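PDB 4LFU: regulatory protein SdiA from Escherichia coli, which activates transcription of the ftsQAZ cell-division genes and responds to acyl-homoserine lactone autoinducers from other bacteria as a LuxR-type quorum-sensing receptor. Local coordinates for residues T12-F17 against M154-R159; Y41-V46 against T61-A66; M178-R183 against K220-P225. One frame throughout, in Å; residues are numbered along the deposited sequence.

Contact 1 of 3, residues T12-F17 against M154-R159; sequences TMLLRF and MQLLVR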
# COMPACT_ATOMS: atom_id res chain seq x y z
N THR A 12 -14.95 -12.31 -15.64
CA THR A 12 -14.45 -13.70 -15.64
C THR A 12 -13.20 -13.91 -14.77
O THR A 12 -13.09 -14.91 -14.06
CB THR A 12 -14.11 -14.16 -17.08
OG1 THR A 12 -15.12 -13.70 -17.99
CG2 THR A 12 -13.99 -15.68 -17.15
N MET A 13 -12.26 -12.97 -14.84
CA MET A 13 -10.97 -13.14 -14.16
C MET A 13 -11.10 -13.06 -12.64
O MET A 13 -10.50 -13.86 -11.93
CB MET A 13 -9.90 -12.19 -14.70
CG MET A 13 -9.51 -12.45 -16.15
SD MET A 13 -9.07 -14.19 -16.52
CE MET A 13 -7.59 -14.39 -15.51
N LEU A 14 -11.88 -12.09 -12.15
CA LEU A 14 -12.17 -11.97 -10.72
C LEU A 14 -12.76 -13.26 -10.20
O LEU A 14 -12.35 -13.76 -9.15
CB LEU A 14 -13.13 -10.81 -10.45
CG LEU A 14 -12.53 -9.44 -10.75
CD1 LEU A 14 -13.57 -8.34 -10.66
CD2 LEU A 14 -11.35 -9.17 -9.82
N LEU A 15 -13.71 -13.82 -10.94
CA LEU A 15 -14.34 -15.05 -10.52
C LEU A 15 -13.37 -16.23 -10.53
O LEU A 15 -13.33 -16.99 -9.57
CB LEU A 15 -15.61 -15.34 -11.35
CG LEU A 15 -16.89 -14.71 -10.78
CD1 LEU A 15 -18.00 -14.55 -11.86
CD2 LEU A 15 -17.41 -15.52 -9.56
N ARG A 16 -12.57 -16.35 -11.60
CA ARG A 16 -11.55 -17.39 -11.67
C ARG A 16 -10.56 -17.36 -10.53
O ARG A 16 -10.25 -18.39 -9.97
CB ARG A 16 -10.80 -17.35 -13.00
CG ARG A 16 -11.25 -18.38 -14.00
CD ARG A 16 -10.31 -18.41 -15.18
NE ARG A 16 -11.07 -18.38 -16.43
CZ ARG A 16 -10.57 -18.01 -17.60
NH1 ARG A 16 -9.30 -17.62 -17.71
NH2 ARG A 16 -11.35 -18.02 -18.68
N PHE A 17 -10.05 -16.19 -10.16
CA PHE A 17 -9.10 -16.08 -9.04
C PHE A 17 -9.77 -16.24 -7.68
O PHE A 17 -9.14 -16.75 -6.74
CB PHE A 17 -8.31 -14.78 -9.09
CG PHE A 17 -7.19 -14.79 -10.10
CD1 PHE A 17 -6.00 -15.48 -9.84
CD2 PHE A 17 -7.33 -14.11 -11.31
CE1 PHE A 17 -4.97 -15.49 -10.76
CE2 PHE A 17 -6.29 -14.11 -12.24
CZ PHE A 17 -5.11 -14.80 -11.96
N MET A 154 -3.03 -6.31 -16.84
CA MET A 154 -1.98 -6.69 -15.92
C MET A 154 -2.22 -6.08 -14.53
O MET A 154 -1.72 -6.60 -13.53
CB MET A 154 -0.61 -6.28 -16.46
CG MET A 154 -0.11 -7.14 -17.66
SD MET A 154 1.56 -6.56 -18.02
CE MET A 154 2.44 -7.48 -16.73
N GLN A 155 -2.97 -4.99 -14.48
CA GLN A 155 -3.36 -4.40 -13.21
C GLN A 155 -4.14 -5.40 -12.40
O GLN A 155 -3.83 -5.59 -11.23
CB GLN A 155 -4.21 -3.15 -13.38
CG GLN A 155 -3.46 -1.87 -13.25
CD GLN A 155 -4.37 -0.68 -13.43
OE1 GLN A 155 -5.35 -0.52 -12.70
NE2 GLN A 155 -4.05 0.18 -14.41
N LEU A 156 -5.12 -6.04 -13.04
CA LEU A 156 -5.96 -7.08 -12.41
C LEU A 156 -5.19 -8.36 -12.08
O LEU A 156 -5.34 -8.90 -10.98
CB LEU A 156 -7.21 -7.38 -13.27
CG LEU A 156 -8.31 -8.36 -12.82
CD1 LEU A 156 -9.57 -8.17 -13.68
CD2 LEU A 156 -7.86 -9.86 -12.87
N LEU A 157 -4.38 -8.83 -13.03
CA LEU A 157 -3.59 -10.08 -12.88
C LEU A 157 -2.63 -10.06 -11.73
O LEU A 157 -2.53 -11.04 -11.01
CB LEU A 157 -2.82 -10.41 -14.16
CG LEU A 157 -3.70 -10.82 -15.35
CD1 LEU A 157 -2.85 -10.90 -16.63
CD2 LEU A 157 -4.38 -12.13 -15.08
N VAL A 158 -1.92 -8.95 -11.55
CA VAL A 158 -0.98 -8.85 -10.44
C VAL A 158 -1.73 -8.78 -9.10
O VAL A 158 -1.28 -9.40 -8.13
CB VAL A 158 0.09 -7.70 -10.61
CG1 VAL A 158 -0.53 -6.33 -10.56
CG2 VAL A 158 1.21 -7.82 -9.56
N ARG A 159 -2.85 -8.07 -9.06
CA ARG A 159 -3.61 -7.91 -7.83
C ARG A 159 -4.24 -9.22 -7.41
O ARG A 159 -4.04 -9.69 -6.30
CB ARG A 159 -4.69 -6.84 -7.97
CG ARG A 159 -5.32 -6.44 -6.65
CD ARG A 159 -6.68 -5.81 -6.86
NE ARG A 159 -7.21 -5.24 -5.61
CZ ARG A 159 -7.90 -5.92 -4.70
NH1 ARG A 159 -8.16 -7.21 -4.85
NH2 ARG A 159 -8.33 -5.30 -3.61

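Contact 2 of 3, residues Y41-V46 against T61-A66; sequences YYSLCV and TNYPEA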
# COMPACT_ATOMS: atom_id res chain seq x y z
N TYR A 41 7.24 -16.00 -21.19
CA TYR A 41 7.53 -16.23 -19.79
C TYR A 41 6.83 -15.24 -18.88
O TYR A 41 6.49 -14.15 -19.28
CB TYR A 41 9.03 -16.18 -19.55
CG TYR A 41 9.86 -17.16 -20.37
CD1 TYR A 41 9.92 -18.50 -20.05
CD2 TYR A 41 10.61 -16.71 -21.46
CE1 TYR A 41 10.71 -19.40 -20.78
CE2 TYR A 41 11.39 -17.60 -22.21
CZ TYR A 41 11.44 -18.93 -21.86
OH TYR A 41 12.21 -19.79 -22.58
N TYR A 42 6.66 -15.64 -17.62
CA TYR A 42 6.23 -14.74 -16.55
C TYR A 42 7.16 -15.00 -15.37
O TYR A 42 7.81 -16.05 -15.29
CB TYR A 42 4.78 -15.02 -16.15
CG TYR A 42 4.63 -16.29 -15.32
CD1 TYR A 42 4.49 -17.53 -15.95
CD2 TYR A 42 4.63 -16.26 -13.91
CE1 TYR A 42 4.39 -18.69 -15.23
CE2 TYR A 42 4.51 -17.43 -13.17
CZ TYR A 42 4.39 -18.64 -13.85
OH TYR A 42 4.27 -19.84 -13.18
N SER A 43 7.23 -14.03 -14.47
CA SER A 43 7.80 -14.22 -13.17
C SER A 43 6.98 -13.41 -12.16
O SER A 43 6.58 -12.29 -12.43
CB SER A 43 9.28 -13.83 -13.14
OG SER A 43 9.47 -12.44 -13.31
N LEU A 44 6.72 -13.98 -10.99
CA LEU A 44 6.02 -13.27 -9.94
C LEU A 44 7.01 -13.18 -8.78
O LEU A 44 7.40 -14.21 -8.24
CB LEU A 44 4.75 -14.06 -9.56
CG LEU A 44 3.41 -13.36 -9.28
CD1 LEU A 44 2.67 -14.06 -8.08
CD2 LEU A 44 3.48 -11.83 -9.06
N CYS A 45 7.46 -11.95 -8.48
CA CYS A 45 8.44 -11.65 -7.40
C CYS A 45 7.85 -10.73 -6.36
O CYS A 45 7.18 -9.75 -6.68
CB CYS A 45 9.68 -10.93 -7.93
SG CYS A 45 10.56 -11.79 -9.23
N VAL A 46 8.15 -11.02 -5.10
CA VAL A 46 7.59 -10.30 -3.97
C VAL A 46 8.74 -9.88 -3.08
O VAL A 46 9.42 -10.74 -2.52
CB VAL A 46 6.54 -11.19 -3.19
CG1 VAL A 46 5.95 -10.45 -2.01
CG2 VAL A 46 5.42 -11.65 -4.14
N THR A 61 8.34 -18.55 -11.17
CA THR A 61 8.55 -18.24 -12.56
C THR A 61 8.47 -19.51 -13.40
O THR A 61 8.61 -20.61 -12.86
CB THR A 61 9.91 -17.47 -12.74
OG1 THR A 61 10.01 -16.98 -14.08
CG2 THR A 61 11.09 -18.34 -12.44
N ASN A 62 8.20 -19.36 -14.70
CA ASN A 62 8.42 -20.48 -15.64
C ASN A 62 9.68 -20.34 -16.52
O ASN A 62 9.85 -21.06 -17.50
CB ASN A 62 7.18 -20.78 -16.48
CG ASN A 62 6.86 -19.66 -17.45
OD1 ASN A 62 6.04 -19.83 -18.36
ND2 ASN A 62 7.47 -18.52 -17.26
N TYR A 63 10.55 -19.40 -16.17
CA TYR A 63 11.86 -19.31 -16.80
C TYR A 63 12.64 -20.60 -16.60
O TYR A 63 12.51 -21.26 -15.54
CB TYR A 63 12.67 -18.18 -16.18
CG TYR A 63 12.34 -16.79 -16.67
CD1 TYR A 63 11.95 -15.80 -15.77
CD2 TYR A 63 12.45 -16.45 -18.02
CE1 TYR A 63 11.67 -14.50 -16.20
CE2 TYR A 63 12.18 -15.17 -18.46
CZ TYR A 63 11.77 -14.20 -17.53
OH TYR A 63 11.48 -12.93 -17.95
N PRO A 64 13.46 -20.98 -17.60
CA PRO A 64 14.25 -22.21 -17.41
C PRO A 64 15.07 -22.09 -16.12
O PRO A 64 15.52 -20.99 -15.76
CB PRO A 64 15.15 -22.25 -18.65
CG PRO A 64 14.42 -21.45 -19.69
CD PRO A 64 13.72 -20.34 -18.91
N GLU A 65 15.21 -23.20 -15.42
CA GLU A 65 16.02 -23.26 -14.20
C GLU A 65 17.45 -22.74 -14.34
O GLU A 65 17.99 -22.17 -13.41
CB GLU A 65 16.04 -24.68 -13.61
CG GLU A 65 16.36 -24.66 -12.10
CD GLU A 65 16.48 -26.05 -11.47
OE1 GLU A 65 15.79 -26.99 -11.95
OE2 GLU A 65 17.27 -26.19 -10.50
N ALA A 66 18.08 -22.94 -15.50
CA ALA A 66 19.47 -22.47 -15.69
C ALA A 66 19.61 -20.95 -15.68
O ALA A 66 20.63 -20.42 -15.21
CB ALA A 66 20.07 -23.06 -16.96

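Contact 3 of 3, residues M178-R183 against K220-P225; sequences MNFSKR and KKINAP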
# COMPACT_ATOMS: atom_id res chain seq x y z
N MET A 178 2.18 -12.35 13.59
CA MET A 178 2.18 -11.69 14.90
C MET A 178 0.76 -11.75 15.43
O MET A 178 -0.02 -10.80 15.28
CB MET A 178 2.67 -10.23 14.82
CG MET A 178 3.77 -9.98 13.80
SD MET A 178 4.70 -8.42 13.98
CE MET A 178 5.61 -8.60 12.46
N ASN A 179 0.43 -12.89 16.04
CA ASN A 179 -0.89 -13.06 16.64
C ASN A 179 -0.87 -12.43 18.01
O ASN A 179 -0.52 -13.07 18.99
CB ASN A 179 -1.27 -14.55 16.73
CG ASN A 179 -1.40 -15.20 15.37
OD1 ASN A 179 -2.07 -14.69 14.46
ND2 ASN A 179 -0.75 -16.36 15.22
N PHE A 180 -1.19 -11.15 18.07
CA PHE A 180 -1.07 -10.41 19.31
C PHE A 180 -2.46 -10.10 19.81
O PHE A 180 -3.37 -9.89 19.01
CB PHE A 180 -0.26 -9.10 19.15
CG PHE A 180 1.22 -9.29 18.86
CD1 PHE A 180 1.84 -10.53 19.03
CD2 PHE A 180 1.99 -8.21 18.44
CE1 PHE A 180 3.21 -10.70 18.75
CE2 PHE A 180 3.36 -8.37 18.18
CZ PHE A 180 3.96 -9.61 18.34
N SER A 181 -2.60 -10.07 21.13
CA SER A 181 -3.85 -9.75 21.79
C SER A 181 -4.08 -8.27 21.63
O SER A 181 -3.14 -7.52 21.35
CB SER A 181 -3.74 -10.07 23.29
OG SER A 181 -2.92 -9.12 23.97
N LYS A 182 -5.33 -7.86 21.84
CA LYS A 182 -5.70 -6.46 21.85
C LYS A 182 -4.82 -5.63 22.79
O LYS A 182 -4.38 -4.55 22.43
CB LYS A 182 -7.16 -6.30 22.30
CG LYS A 182 -8.21 -6.47 21.21
CD LYS A 182 -9.56 -5.83 21.64
CE LYS A 182 -9.41 -4.33 22.03
NZ LYS A 182 -8.98 -3.40 20.90
N ARG A 183 -4.61 -6.14 24.00
CA ARG A 183 -3.80 -5.45 25.01
C ARG A 183 -2.33 -5.36 24.61
O ARG A 183 -1.69 -4.34 24.83
CB ARG A 183 -3.93 -6.15 26.36
CG ARG A 183 -3.08 -5.54 27.47
CD ARG A 183 -3.50 -4.13 27.73
NE ARG A 183 -3.63 -3.87 29.15
CZ ARG A 183 -4.35 -2.88 29.68
NH1 ARG A 183 -5.01 -2.04 28.89
NH2 ARG A 183 -4.40 -2.74 31.00
N LYS A 220 8.69 -13.12 23.01
CA LYS A 220 8.67 -14.57 22.96
C LYS A 220 7.94 -15.14 21.74
O LYS A 220 8.49 -16.00 21.06
CB LYS A 220 8.16 -15.15 24.31
CG LYS A 220 7.67 -16.62 24.30
CD LYS A 220 7.20 -17.11 25.72
CE LYS A 220 6.00 -16.32 26.32
NZ LYS A 220 4.84 -16.09 25.36
N LYS A 221 6.74 -14.64 21.43
CA LYS A 221 5.97 -15.10 20.25
C LYS A 221 6.74 -15.08 18.91
O LYS A 221 6.64 -16.04 18.15
CB LYS A 221 4.69 -14.28 20.06
CG LYS A 221 3.55 -14.65 20.95
CD LYS A 221 2.47 -13.58 20.91
CE LYS A 221 1.24 -13.99 21.71
NZ LYS A 221 0.18 -12.91 21.65
N ILE A 222 7.45 -13.98 18.62
CA ILE A 222 8.16 -13.80 17.33
C ILE A 222 9.68 -13.94 17.42
O ILE A 222 10.38 -13.66 16.47
CB ILE A 222 7.78 -12.45 16.61
CG1 ILE A 222 8.27 -11.23 17.38
CG2 ILE A 222 6.29 -12.37 16.36
CD1 ILE A 222 8.42 -9.96 16.52
N ASN A 223 10.18 -14.35 18.58
CA ASN A 223 11.61 -14.52 18.81
C ASN A 223 12.44 -13.23 18.62
O ASN A 223 13.55 -13.26 18.08
CB ASN A 223 12.12 -15.70 17.95
CG ASN A 223 13.43 -16.30 18.46
OD1 ASN A 223 14.18 -16.90 17.68
ND2 ASN A 223 13.70 -16.18 19.77
N ALA A 224 11.91 -12.09 19.09
CA ALA A 224 12.59 -10.80 19.01
C ALA A 224 13.53 -10.57 20.19
O ALA A 224 13.25 -11.03 21.28
CB ALA A 224 11.57 -9.67 18.91
N PRO A 225 14.67 -9.87 19.97
CA PRO A 225 15.56 -9.53 21.11
C PRO A 225 15.09 -8.36 22.02
O PRO A 225 15.57 -8.24 23.16
CB PRO A 225 16.88 -9.15 20.42
CG PRO A 225 16.48 -8.66 19.09
CD PRO A 225 15.24 -9.42 18.68

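Contact 1 of 3, residues T12-F17 against M154-R159
Two helices of the alpha-beta-alpha sandwich that forms the autoinducer-binding domain pack here side by side: 12-17, from helix 6-19, against 154-159, from helix 147-167. Their local axes run almost parallel, 9° apart, and approach to 10.6 Å, a separation bridged by apolar side chains from both helices. No hydrogen bond crosses between the segments, and every close approach is carbon to carbon, so the interface is apolar; four of the five touching residues are buried. Leu-156 is central to it. With CG anti to the backbone N (chi1 -176°), its isobutyl group reaches toward helix 6-19, and its CD2 meets Met-13 CB at 3.6 Å. On another side of Leu-156, CG is approached by Leu-14 CD2 at 4.3 Å, a looser contact; Leu-14 also packs on Gln-90 of the second subunit. Met-13 does not extend; bends at chi2 and chi3 fold its thioether back, and the terminal methyl CE then lies 3.9 Å from Leu-157 CD2. Leu-157 also touches Leu-133 and Phe-135 of strand 130-137, which joins helix 147-167 to the central sheet, while Gln-33 of helix 23-36 touches both Met-13 and Leu-157. The same Leu-157 methyl serves the aromatic partner as well: CD2 sits near the plane of the Phe-17 ring, at its edge, 4.0 Å from CE2.

Contact 2 of 3, residues Y41-V46 against T61-A66
Strand 41-46 and the chain leaving strand 57-61 run antiparallel, and Ser-43 and Thr-61 form a non-hydrogen-bonded pair with CA atoms 4.1 Å apart. Beyond Thr-61 the backbone of 61-66 leaves the strand; Asn-62 N still gives Tyr-42 O a weak bond of 3.4 Å. Thr-61 OG1 also donates to Tyr-42 O, at 2.7 Å, although the position of this hydroxyl is less certain. As modelled, OG1 accepts from Tyr-63 N in an ST turn, at the point where 57-61, an edge strand within this chain of the five-stranded antiparallel sheet, gives way to helix 65-73, with Pro-64 as its N-cap residue. Tyr-63 lies against Tyr-41. Their rings are offset, with planes 29° apart and centroids separated by 5.0 Å, and overlap little; Tyr-41 CB lies over a face of the Tyr-63 ring, 3.5 Å from CE2. Pro-64 CD packs at 3.7 Å from Tyr-41 CE1. Tyr-42, its ring swung between backbone N and carbonyl carbon (chi1 75°), presents one face to Asn-62 N; its side chain also touches helix 23-36 at Tyr-27 and Ile-30. The Tyr-63 hydroxyl is hydrogen-bonded to Ser-136 OG, tying the ring to strand 130-137.

Contact 3 of 3, residues M178-R183 against K220-P225
Lys-221 leaves its helix with CG anti to the carbonyl carbon (chi1 -79°) and stays fully extended from there, which carries its ammonium group across to the backbone of 178-183. Phe-180 starts from a similar first torsion, and its ring slides past the lysine chain in the opposite direction. The methylenes thus run by the rim of the ring: Lys-221 CD lies at the edge, near the ring plane, 3.6 Å from Phe-180 CD1. Beyond the ring, Lys-221 NZ donates to Asn-179 O at 2.8 Å, in the carbonyl plane and on a lone pair, with a C=O...N angle of 145°. The same NZ forms a salt bridge with Glu-184, so carbonyl and carboxylate grip it together. Both segments belong to the LuxR-type helix-turn-helix domain; the contact joins the approach to helix 182-192 with the C-terminal end of helix 208-222, which closes in a Schellman motif with Asn-223 at positive phi. At the start of helix 182-192, Ser-181 is the N-cap, its OG accepting from Glu-184 N. Ile-222 meets Phe-180 at about a right angle, with CG2 4.1 Å from Phe-180 CZ. Met-178 CB covers one face of that ring, 3.8 Å above its centre, and Met-178 CG touches Ile-222 CG2 at 4.3 Å. Val-230 of helix 227-237 also packs on the phenylalanine.

Contacts 1 and 2 share the autoinducer-binding domain, their centres about 19 Å apart and their nearest atoms about 5 Å apart without touching. Along the chain contact 2 falls between the two halves of contact 1 in sequence, and strand 130-137 connects them in space: it borders strand 41-47 in the sheet and also packs against helix 147-167. Contact 3 follows in series within the DNA-binding domain, its centre about 34 Å from that of contact 1 and 35 Å from that of contact 2. Helix 182-192 is the next helix after 147-167, so the chain passes from the ligand-sensing to the DNA-binding part between them, consistent with two separately packed domains.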